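Aminoglycoside phosphotransferase (Alicyclobacillus acidocaldarius subsp. acidocaldarius, PDB 4PDY) probably acts as a phosphotransferase of the protein-kinase-like aminoglycoside phosphotransferase family. Local coordinates at residues P121-Q126 with C231-Q236; T130-H135 with D282-I287; H258-S263 with Y275-H280. All blocks are in the same frame, centred on the assembly; numbering follows the deposited sequence.

Contact 1 of 3, residues P121-Q126 with C231-Q236. With HIS (histidine), chain B.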
loop_
_atom_site.group_PDB
_atom_site.type_symbol
_atom_site.label_atom_id
_atom_site.label_comp_id
_atom_site.label_asym_id
_atom_site.label_seq_id
_atom_site.Cartn_x
_atom_site.Cartn_y
_atom_site.Cartn_z
ATOM N N PRO A 121 -17.409 1.735 1.917
ATOM C CA PRO A 121 -17.108 3.084 1.465
ATOM C C PRO A 121 -16.619 4.038 2.546
ATOM O O PRO A 121 -15.719 4.810 2.349
ATOM C CB PRO A 121 -18.434 3.538 0.864
ATOM C CG PRO A 121 -19.029 2.291 0.309
ATOM C CD PRO A 121 -18.674 1.240 1.336
ATOM N N GLU A 122 -17.201 3.955 3.735
ATOM C CA GLU A 122 -16.793 4.820 4.816
ATOM C C GLU A 122 -15.315 4.632 5.186
ATOM O O GLU A 122 -14.607 5.597 5.506
ATOM C CB GLU A 122 -17.702 4.523 6.030
ATOM C CG GLU A 122 -17.235 5.074 7.365
ATOM C CD GLU A 122 -17.080 6.581 7.397
ATOM O OE1 GLU A 122 -17.583 7.263 6.466
ATOM O OE2 GLU A 122 -16.439 7.091 8.360
ATOM N N HIS A 123 -14.880 3.383 5.227
ATOM C CA HIS A 123 -13.506 3.087 5.612
ATOM C C HIS A 123 -12.538 3.497 4.502
ATOM O O HIS A 123 -11.477 4.031 4.768
ATOM C CB HIS A 123 -13.334 1.604 5.914
ATOM C CG HIS A 123 -13.953 1.178 7.202
ATOM N ND1 HIS A 123 -13.403 0.188 7.982
ATOM C CD2 HIS A 123 -15.064 1.602 7.845
ATOM C CE1 HIS A 123 -14.158 0.008 9.052
ATOM N NE2 HIS A 123 -15.173 0.846 8.989
ATOM N N VAL A 124 -12.946 3.259 3.260
ATOM C CA VAL A 124 -12.149 3.724 2.119
ATOM C C VAL A 124 -12.052 5.251 2.093
ATOM O O VAL A 124 -10.975 5.824 1.896
ATOM C CB VAL A 124 -12.738 3.193 0.807
ATOM C CG1 VAL A 124 -11.984 3.785 -0.379
ATOM C CG2 VAL A 124 -12.645 1.691 0.735
ATOM N N ALA A 125 -13.175 5.899 2.381
ATOM C CA ALA A 125 -13.233 7.355 2.409
ATOM C C ALA A 125 -12.195 7.904 3.385
ATOM O O ALA A 125 -11.457 8.837 3.105
ATOM C CB ALA A 125 -14.629 7.817 2.842
ATOM N N GLN A 126 -12.214 7.358 4.604
ATOM C CA GLN A 126 -11.330 7.861 5.644
ATOM C C GLN A 126 -9.854 7.519 5.407
ATOM O O GLN A 126 -8.989 8.306 5.773
ATOM C CB GLN A 126 -11.813 7.444 7.053
ATOM C CG GLN A 126 -13.111 8.156 7.439
ATOM C CD GLN A 126 -12.978 9.672 7.363
ATOM O OE1 GLN A 126 -12.019 10.251 7.867
ATOM N NE2 GLN A 126 -13.914 10.312 6.667
ATOM N N CYS A 231 -3.845 0.666 8.322
ATOM C CA CYS A 231 -4.841 1.721 8.169
ATOM C C CYS A 231 -5.912 1.482 9.228
ATOM O O CYS A 231 -6.868 0.776 8.994
ATOM C CB CYS A 231 -5.449 1.681 6.755
ATOM S SG CYS A 231 -4.251 1.926 5.429
ATOM N N LEU A 232 -5.715 2.057 10.401
ATOM C CA LEU A 232 -6.574 1.716 11.531
ATOM C C LEU A 232 -7.778 2.656 11.586
ATOM O O LEU A 232 -7.619 3.868 11.739
ATOM C CB LEU A 232 -5.758 1.837 12.801
ATOM C CG LEU A 232 -4.573 0.879 12.871
ATOM C CD1 LEU A 232 -3.836 1.079 14.174
ATOM C CD2 LEU A 232 -5.010 -0.568 12.715
ATOM N N TYR A 233 -8.970 2.088 11.436
ATOM C CA TYR A 233 -10.220 2.834 11.530
ATOM C C TYR A 233 -10.613 2.875 13.014
ATOM O O TYR A 233 -10.793 1.830 13.668
ATOM C CB TYR A 233 -11.309 2.165 10.706
ATOM C CG TYR A 233 -12.550 2.995 10.564
ATOM C CD1 TYR A 233 -12.667 3.914 9.527
ATOM C CD2 TYR A 233 -13.600 2.878 11.455
ATOM C CE1 TYR A 233 -13.788 4.704 9.385
ATOM C CE2 TYR A 233 -14.720 3.657 11.344
ATOM C CZ TYR A 233 -14.829 4.568 10.294
ATOM O OH TYR A 233 -15.952 5.342 10.177
ATOM N N THR A 234 -10.671 4.086 13.550
ATOM C CA THR A 234 -10.748 4.292 14.994
ATOM C C THR A 234 -12.192 4.501 15.456
ATOM O O THR A 234 -13.084 4.751 14.642
ATOM C CB THR A 234 -9.977 5.554 15.421
ATOM O OG1 THR A 234 -10.688 6.703 14.955
ATOM C CG2 THR A 234 -8.537 5.559 14.908
ATOM N N PRO A 235 -12.439 4.430 16.781
ATOM C CA PRO A 235 -13.758 4.769 17.303
ATOM C C PRO A 235 -14.218 6.221 17.025
ATOM O O PRO A 235 -15.409 6.511 17.113
ATOM C CB PRO A 235 -13.616 4.487 18.811
ATOM C CG PRO A 235 -12.486 3.529 18.913
ATOM C CD PRO A 235 -11.545 3.881 17.812
ATOM N N GLN A 236 -13.294 7.117 16.675
ATOM C CA GLN A 236 -13.684 8.454 16.216
ATOM C C GLN A 236 -13.898 8.526 14.691
ATOM O O GLN A 236 -14.091 9.602 14.131
ATOM C CB GLN A 236 -12.709 9.536 16.699
ATOM C CG GLN A 236 -12.891 9.925 18.186
ATOM C CD GLN A 236 -14.094 10.862 18.497
ATOM O OE1 GLN A 236 -14.268 11.959 17.902
ATOM N NE2 GLN A 236 -14.904 10.456 19.487
HETATM N N HIS B . -5.068 -1.158 17.321
HETATM C CA HIS B . -4.448 -1.917 16.240
HETATM C C HIS B . -5.283 -3.164 15.963
HETATM O O HIS B . -5.020 -4.214 16.430
HETATM C CB HIS B . -3.015 -2.335 16.591
HETATM C CG HIS B . -2.031 -1.204 16.673
HETATM N ND1 HIS B . -0.787 -1.269 16.082
HETATM C CD2 HIS B . -2.089 -0.000 17.293
HETATM C CE1 HIS B . -0.125 -0.151 16.325
HETATM N NE2 HIS B . -0.894 0.640 17.051
HETATM O OXT HIS B . -6.273 -3.102 15.225
#
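A chi1 of -170° swings the Y233 ring out from strand 231-233 toward the first turns of helix 121-137, and H123, with CG beside its own backbone N, lays its imidazole flat against it. The two rings stack face to face, centroids 3.8 Å apart and planes only 8° from parallel. H123 NE2 sits over the centre of the tyrosine ring, and Y233 CB reaches over the imidazole as a CH-pi contact. H123 ND1 is hydrogen-bonded to the backbone N of N117, which helps fix the ring's rotation. E122 takes the phenol end: its chain bends at chi2 and brings OE2 to the ring edge, in plane, where Y233 OH donates a 2.6 Å hydrogen bond to the anti lone pair of OE2. The carboxylate stands about perpendicular to the ring. Q126 adds its CG, 4.0 Å from Y233 CE1. Stack and phenol bond leave the tyrosine little freedom to turn. One residue earlier on the strand, L232 lines the pocket of the bound histidine, its CD1 3.7 Å from the ligand's CA. The contact docks a helix on the small antiparallel sheet 114-115, 231-233 and 239-241, part of the kinase-like fold of this phosphotransferase family.

Contact 2 of 3, residues T130-H135 with D282-I287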
loop_
_atom_site.group_PDB
_atom_site.type_symbol
_atom_site.label_atom_id
_atom_site.label_comp_id
_atom_site.label_asym_id
_atom_site.label_seq_id
_atom_site.Cartn_x
_atom_site.Cartn_y
_atom_site.Cartn_z
ATOM N N THR A 130 -7.024 10.434 4.906
ATOM C CA THR A 130 -5.786 10.417 5.656
ATOM C C THR A 130 -4.552 10.402 4.727
ATOM O O THR A 130 -3.584 11.138 4.973
ATOM C CB THR A 130 -5.793 9.217 6.625
ATOM O OG1 THR A 130 -6.726 9.501 7.676
ATOM C CG2 THR A 130 -4.424 8.924 7.170
ATOM N N LEU A 131 -4.577 9.530 3.723
ATOM C CA LEU A 131 -3.461 9.481 2.775
ATOM C C LEU A 131 -3.252 10.837 2.074
ATOM O O LEU A 131 -2.117 11.288 1.905
ATOM C CB LEU A 131 -3.702 8.381 1.748
ATOM C CG LEU A 131 -3.575 6.943 2.279
ATOM C CD1 LEU A 131 -4.184 5.989 1.255
ATOM C CD2 LEU A 131 -2.132 6.573 2.608
ATOM N N ALA A 132 -4.347 11.465 1.680
ATOM C CA ALA A 132 -4.279 12.774 1.045
ATOM C C ALA A 132 -3.711 13.822 1.986
ATOM O O ALA A 132 -2.922 14.679 1.606
ATOM C CB ALA A 132 -5.647 13.167 0.559
ATOM N N GLN A 133 -4.135 13.769 3.249
ATOM C CA GLN A 133 -3.614 14.698 4.249
ATOM C C GLN A 133 -2.118 14.512 4.452
ATOM O O GLN A 133 -1.384 15.484 4.613
ATOM C CB GLN A 133 -4.355 14.543 5.587
ATOM C CG GLN A 133 -5.782 15.036 5.559
ATOM C CD GLN A 133 -6.482 14.862 6.881
ATOM O OE1 GLN A 133 -6.256 13.854 7.582
ATOM N NE2 GLN A 133 -7.277 15.858 7.276
ATOM N N PHE A 134 -1.669 13.263 4.495
ATOM C CA PHE A 134 -0.240 12.996 4.642
ATOM C C PHE A 134 0.561 13.575 3.470
ATOM O O PHE A 134 1.592 14.199 3.667
ATOM C CB PHE A 134 -0.006 11.486 4.771
ATOM C CG PHE A 134 1.453 11.093 4.867
ATOM C CD1 PHE A 134 2.247 11.549 5.900
ATOM C CD2 PHE A 134 2.024 10.267 3.920
ATOM C CE1 PHE A 134 3.575 11.190 5.990
ATOM C CE2 PHE A 134 3.340 9.892 4.003
ATOM C CZ PHE A 134 4.129 10.376 5.029
ATOM N N HIS A 135 0.039 13.376 2.274
ATOM C CA HIS A 135 0.727 13.848 1.075
ATOM C C HIS A 135 0.810 15.363 1.081
ATOM O O HIS A 135 1.872 15.933 0.807
ATOM C CB HIS A 135 0.016 13.333 -0.163
ATOM C CG HIS A 135 0.833 13.468 -1.409
ATOM N ND1 HIS A 135 1.733 12.511 -1.809
ATOM C CD2 HIS A 135 0.896 14.458 -2.327
ATOM C CE1 HIS A 135 2.316 12.901 -2.930
ATOM N NE2 HIS A 135 1.827 14.081 -3.258
ATOM N N ASP A 282 -9.814 14.571 -3.270
ATOM C CA ASP A 282 -10.179 15.871 -3.837
ATOM C C ASP A 282 -10.420 16.921 -2.767
ATOM O O ASP A 282 -10.080 18.080 -2.960
ATOM C CB ASP A 282 -11.421 15.721 -4.713
ATOM C CG ASP A 282 -11.625 16.882 -5.646
ATOM O OD1 ASP A 282 -10.925 16.968 -6.686
ATOM O OD2 ASP A 282 -12.510 17.687 -5.354
ATOM N N ALA A 283 -10.996 16.506 -1.631
ATOM C CA ALA A 283 -11.286 17.418 -0.520
ATOM C C ALA A 283 -10.015 18.072 0.039
ATOM O O ALA A 283 -10.034 19.222 0.470
ATOM C CB ALA A 283 -12.018 16.668 0.587
ATOM N N VAL A 284 -8.913 17.339 0.026
ATOM C CA VAL A 284 -7.641 17.883 0.488
ATOM C C VAL A 284 -6.971 18.740 -0.600
ATOM O O VAL A 284 -6.502 19.839 -0.329
ATOM C CB VAL A 284 -6.713 16.752 0.977
ATOM C CG1 VAL A 284 -5.366 17.304 1.400
ATOM C CG2 VAL A 284 -7.374 15.994 2.124
ATOM N N ARG A 285 -6.936 18.218 -1.816
ATOM C CA ARG A 285 -6.406 18.935 -2.976
ATOM C C ARG A 285 -7.063 18.363 -4.214
ATOM O O ARG A 285 -7.100 17.158 -4.385
ATOM C CB ARG A 285 -4.885 18.805 -3.048
ATOM C CG ARG A 285 -4.243 19.536 -4.211
ATOM C CD ARG A 285 -2.733 19.621 -4.059
ATOM N NE ARG A 285 -2.135 20.427 -5.119
ATOM C CZ ARG A 285 -2.143 21.761 -5.163
ATOM N NH1 ARG A 285 -2.730 22.478 -4.204
ATOM N NH2 ARG A 285 -1.565 22.385 -6.181
ATOM N N ASN A 286 -7.553 19.257 -5.078
ATOM C CA ASN A 286 -8.175 18.919 -6.359
ATOM C C ASN A 286 -7.441 17.825 -7.104
ATOM O O ASN A 286 -6.207 17.856 -7.185
ATOM C CB ASN A 286 -8.183 20.171 -7.258
ATOM C CG ASN A 286 -8.823 19.926 -8.620
ATOM O OD1 ASN A 286 -10.001 19.588 -8.710
ATOM N ND2 ASN A 286 -8.048 20.106 -9.688
ATOM N N ILE A 287 -8.181 16.872 -7.667
ATOM C CA ILE A 287 -7.586 15.897 -8.572
ATOM C C ILE A 287 -7.695 16.421 -10.011
ATOM O O ILE A 287 -8.803 16.481 -10.572
ATOM C CB ILE A 287 -8.322 14.552 -8.503
ATOM C CG1 ILE A 287 -8.382 14.028 -7.057
ATOM C CG2 ILE A 287 -7.659 13.513 -9.387
ATOM C CD1 ILE A 287 -9.329 12.847 -6.911
#
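V284 carries this contact from its side, meeting A132 and Q133 on helix 121-137 near the end of helix 271-284. Taken in order, the segment begins with D282, which turns away from the other helix and works locally: its OD1 accepts a 2.9 Å hydrogen bond from the backbone N of I287, nearly straight at 166° and arriving on the anti side of the carboxylate, somewhat out of its plane. That bond ties D282 to I287 across the intervening residues. At V284 the two methyls divide the work. CG1, anti to the backbone N (chi1 177°), lies against the backbone of helix 121-137, 3.6 Å from A132 O, while CG2 rests 3.7 Å from A132 CB and touches Q133 CG at 3.9 Å. The small alanine lets the backbones draw close, with the CA atoms of A132 and V284 6.1 Å apart. Q133 offers only its aliphatic part here, crossing the valine at about a right angle; its OE1 is hydrogen-bonded to K84 NZ. R285 then leads the chain off, its carbonyl O held by R252 NH2. I287 ends the segment with its side chain on F278 and F281 of helix 271-284 and on R252 and M256 of helix 252-266. Between the two segments there is no hydrogen bond or salt bridge, so their attachment rests on van der Waals contact of V284 against A132 and the aliphatic part of Q133.

Contact 3 of 3, residues H258-S263 with Y275-H280; sequences HLLRRS and YACFLH
L260 and C277 bury the most surface here, facing each other where the two antiparallel helices come nearest, with F278 as the third partner. C277 points its sulfur between two leucines: SG lies 3.8 Å from L260 CG and 3.9 Å from L259 CD2. The sulfur gets there because it extends anti to the backbone N (chi1 177°), away from its own helix. L260 splits its two methyls between partners. CD2 packs on C277, 3.8 Å from CB, whereas CD1 meets the end of the phenylalanine ring at an oblique angle, 3.6 Å from F278 CE1, the two side chains crossing at about a right angle. With L260 cut back to an alanine, CG and both methyls go, which would probably open a gap beside the C277 sulfur and leave the F278 ring without the support of CD1. The axes of segments 258-263 and 275-280 approach to 10.4 Å, at 164° between their directions, a gap filled in part by these apolar groups. Around this layer, L259 also touches T127 and A128 of helix 121-137, L260 touches V295 of helix 289-300, and F278 meets Y292 edge to face, so the helical hairpin packs against both those helices.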
loop_
_atom_site.group_PDB
_atom_site.type_symbol
_atom_site.label_atom_id
_atom_site.label_comp_id
_atom_site.label_asym_id
_atom_site.label_seq_id
_atom_site.Cartn_x
_atom_site.Cartn_y
_atom_site.Cartn_z
ATOM N N HIS A 258 -3.214 2.413 -5.457
ATOM C CA HIS A 258 -3.068 1.211 -4.612
ATOM C C HIS A 258 -4.277 0.984 -3.687
ATOM O O HIS A 258 -4.781 -0.134 -3.627
ATOM C CB HIS A 258 -1.743 1.242 -3.837
ATOM C CG HIS A 258 -0.529 1.271 -4.725
ATOM N ND1 HIS A 258 0.659 1.837 -4.332
ATOM C CD2 HIS A 258 -0.343 0.855 -6.000
ATOM C CE1 HIS A 258 1.546 1.731 -5.309
ATOM N NE2 HIS A 258 0.966 1.118 -6.326
ATOM N N LEU A 259 -4.773 2.047 -3.083
ATOM C CA LEU A 259 -6.010 1.961 -2.316
ATOM C C LEU A 259 -7.163 1.513 -3.199
ATOM O O LEU A 259 -7.941 0.621 -2.838
ATOM C CB LEU A 259 -6.330 3.297 -1.671
ATOM C CG LEU A 259 -7.646 3.324 -0.877
ATOM C CD1 LEU A 259 -7.685 2.303 0.266
ATOM C CD2 LEU A 259 -7.874 4.707 -0.333
ATOM N N LEU A 260 -7.283 2.128 -4.381
ATOM C CA LEU A 260 -8.377 1.774 -5.252
ATOM C C LEU A 260 -8.316 0.317 -5.694
ATOM O O LEU A 260 -9.330 -0.364 -5.762
ATOM C CB LEU A 260 -8.400 2.707 -6.476
ATOM C CG LEU A 260 -8.902 4.126 -6.224
ATOM C CD1 LEU A 260 -8.484 5.091 -7.325
ATOM C CD2 LEU A 260 -10.423 4.160 -6.111
ATOM N N ARG A 261 -7.137 -0.158 -6.078
ATOM C CA ARG A 261 -7.070 -1.501 -6.607
ATOM C C ARG A 261 -7.478 -2.510 -5.526
ATOM O O ARG A 261 -8.228 -3.435 -5.776
ATOM C CB ARG A 261 -5.695 -1.843 -7.201
ATOM C CG ARG A 261 -5.827 -3.031 -8.131
ATOM C CD ARG A 261 -4.538 -3.727 -8.502
ATOM N NE ARG A 261 -3.486 -2.913 -9.094
ATOM C CZ ARG A 261 -3.380 -2.504 -10.373
ATOM N NH1 ARG A 261 -4.296 -2.778 -11.295
ATOM N NH2 ARG A 261 -2.298 -1.829 -10.723
ATOM N N ARG A 262 -6.935 -2.321 -4.350
ATOM C CA ARG A 262 -7.251 -3.246 -3.250
ATOM C C ARG A 262 -8.730 -3.209 -2.893
ATOM O O ARG A 262 -9.364 -4.260 -2.687
ATOM C CB ARG A 262 -6.388 -2.906 -2.037
ATOM C CG ARG A 262 -4.930 -3.314 -2.231
ATOM C CD ARG A 262 -4.049 -3.106 -1.004
ATOM N NE ARG A 262 -2.669 -3.536 -1.283
ATOM C CZ ARG A 262 -1.598 -2.735 -1.396
ATOM N NH1 ARG A 262 -1.671 -1.413 -1.220
ATOM N NH2 ARG A 262 -0.414 -3.276 -1.670
ATOM N N SER A 263 -9.274 -2.003 -2.797
ATOM C CA SER A 263 -10.683 -1.829 -2.454
ATOM C C SER A 263 -11.562 -2.450 -3.533
ATOM O O SER A 263 -12.409 -3.317 -3.256
ATOM C CB SER A 263 -11.037 -0.350 -2.298
ATOM O OG SER A 263 -10.241 0.290 -1.314
ATOM N N TYR A 275 -15.617 6.294 -5.678
ATOM C CA TYR A 275 -16.115 7.637 -5.442
ATOM C C TYR A 275 -15.709 8.113 -4.052
ATOM O O TYR A 275 -15.281 9.247 -3.879
ATOM C CB TYR A 275 -17.627 7.691 -5.600
ATOM C CG TYR A 275 -18.193 9.087 -5.473
ATOM C CD1 TYR A 275 -17.936 10.046 -6.440
ATOM C CD2 TYR A 275 -18.968 9.449 -4.392
ATOM C CE1 TYR A 275 -18.452 11.333 -6.344
ATOM C CE2 TYR A 275 -19.485 10.733 -4.276
ATOM C CZ TYR A 275 -19.224 11.672 -5.259
ATOM O OH TYR A 275 -19.734 12.947 -5.143
ATOM N N ALA A 276 -15.861 7.228 -3.062
ATOM C CA ALA A 276 -15.471 7.564 -1.678
ATOM C C ALA A 276 -13.989 7.989 -1.642
ATOM O O ALA A 276 -13.603 8.995 -1.028
ATOM C CB ALA A 276 -15.728 6.380 -0.753
ATOM N N CYS A 277 -13.158 7.240 -2.353
ATOM C CA CYS A 277 -11.748 7.549 -2.424
ATOM C C CYS A 277 -11.472 8.904 -3.113
ATOM O O CYS A 277 -10.817 9.776 -2.550
ATOM C CB CYS A 277 -11.047 6.433 -3.174
ATOM S SG CYS A 277 -9.291 6.649 -3.459
ATOM N N PHE A 278 -12.004 9.089 -4.324
ATOM C CA PHE A 278 -11.698 10.291 -5.106
ATOM C C PHE A 278 -12.216 11.533 -4.372
ATOM O O PHE A 278 -11.535 12.543 -4.289
ATOM C CB PHE A 278 -12.351 10.232 -6.490
ATOM C CG PHE A 278 -11.743 9.214 -7.428
ATOM C CD1 PHE A 278 -10.375 9.142 -7.602
ATOM C CD2 PHE A 278 -12.551 8.376 -8.179
ATOM C CE1 PHE A 278 -9.823 8.240 -8.486
ATOM C CE2 PHE A 278 -11.996 7.471 -9.074
ATOM C CZ PHE A 278 -10.633 7.399 -9.216
ATOM N N LEU A 279 -13.428 11.441 -3.823
ATOM C CA LEU A 279 -14.008 12.582 -3.134
ATOM C C LEU A 279 -13.099 13.062 -1.994
ATOM O O LEU A 279 -12.962 14.253 -1.751
ATOM C CB LEU A 279 -15.383 12.221 -2.561
ATOM C CG LEU A 279 -16.270 13.360 -2.078
ATOM C CD1 LEU A 279 -16.752 14.178 -3.271
ATOM C CD2 LEU A 279 -17.453 12.802 -1.292
ATOM N N HIS A 280 -12.502 12.110 -1.263
ATOM C CA HIS A 280 -11.714 12.471 -0.096
ATOM C C HIS A 280 -10.286 12.877 -0.415
ATOM O O HIS A 280 -9.728 13.688 0.304
ATOM C CB HIS A 280 -11.819 11.386 0.985
ATOM C CG HIS A 280 -13.169 11.369 1.611
ATOM N ND1 HIS A 280 -14.248 10.755 1.024
ATOM C CD2 HIS A 280 -13.636 11.960 2.739
ATOM C CE1 HIS A 280 -15.331 10.980 1.754
ATOM N NE2 HIS A 280 -14.977 11.684 2.814
#

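How the contacts relate
From the N terminus, helix 121-137 comes first and supplies one side of both contact 1 and contact 2. Contact 1 closes a loop of 104 residues when the chain returns as strand 231-233, tying the helix to the small sheet next to the ligand pocket. Contact 2 opens inside that loop, at 130-135, and closes beyond it at 282-287, so the two cross. Contact 3 is the short hairpin between helices 252-266 and 271-284; it follows contact 1 in series and nests within contact 2. Packing joins them: V124 touches S263 and C277, while I287 and A132 pack against the backbone of 275-280. Together they bind helix 121-137, the sheet and the hairpin.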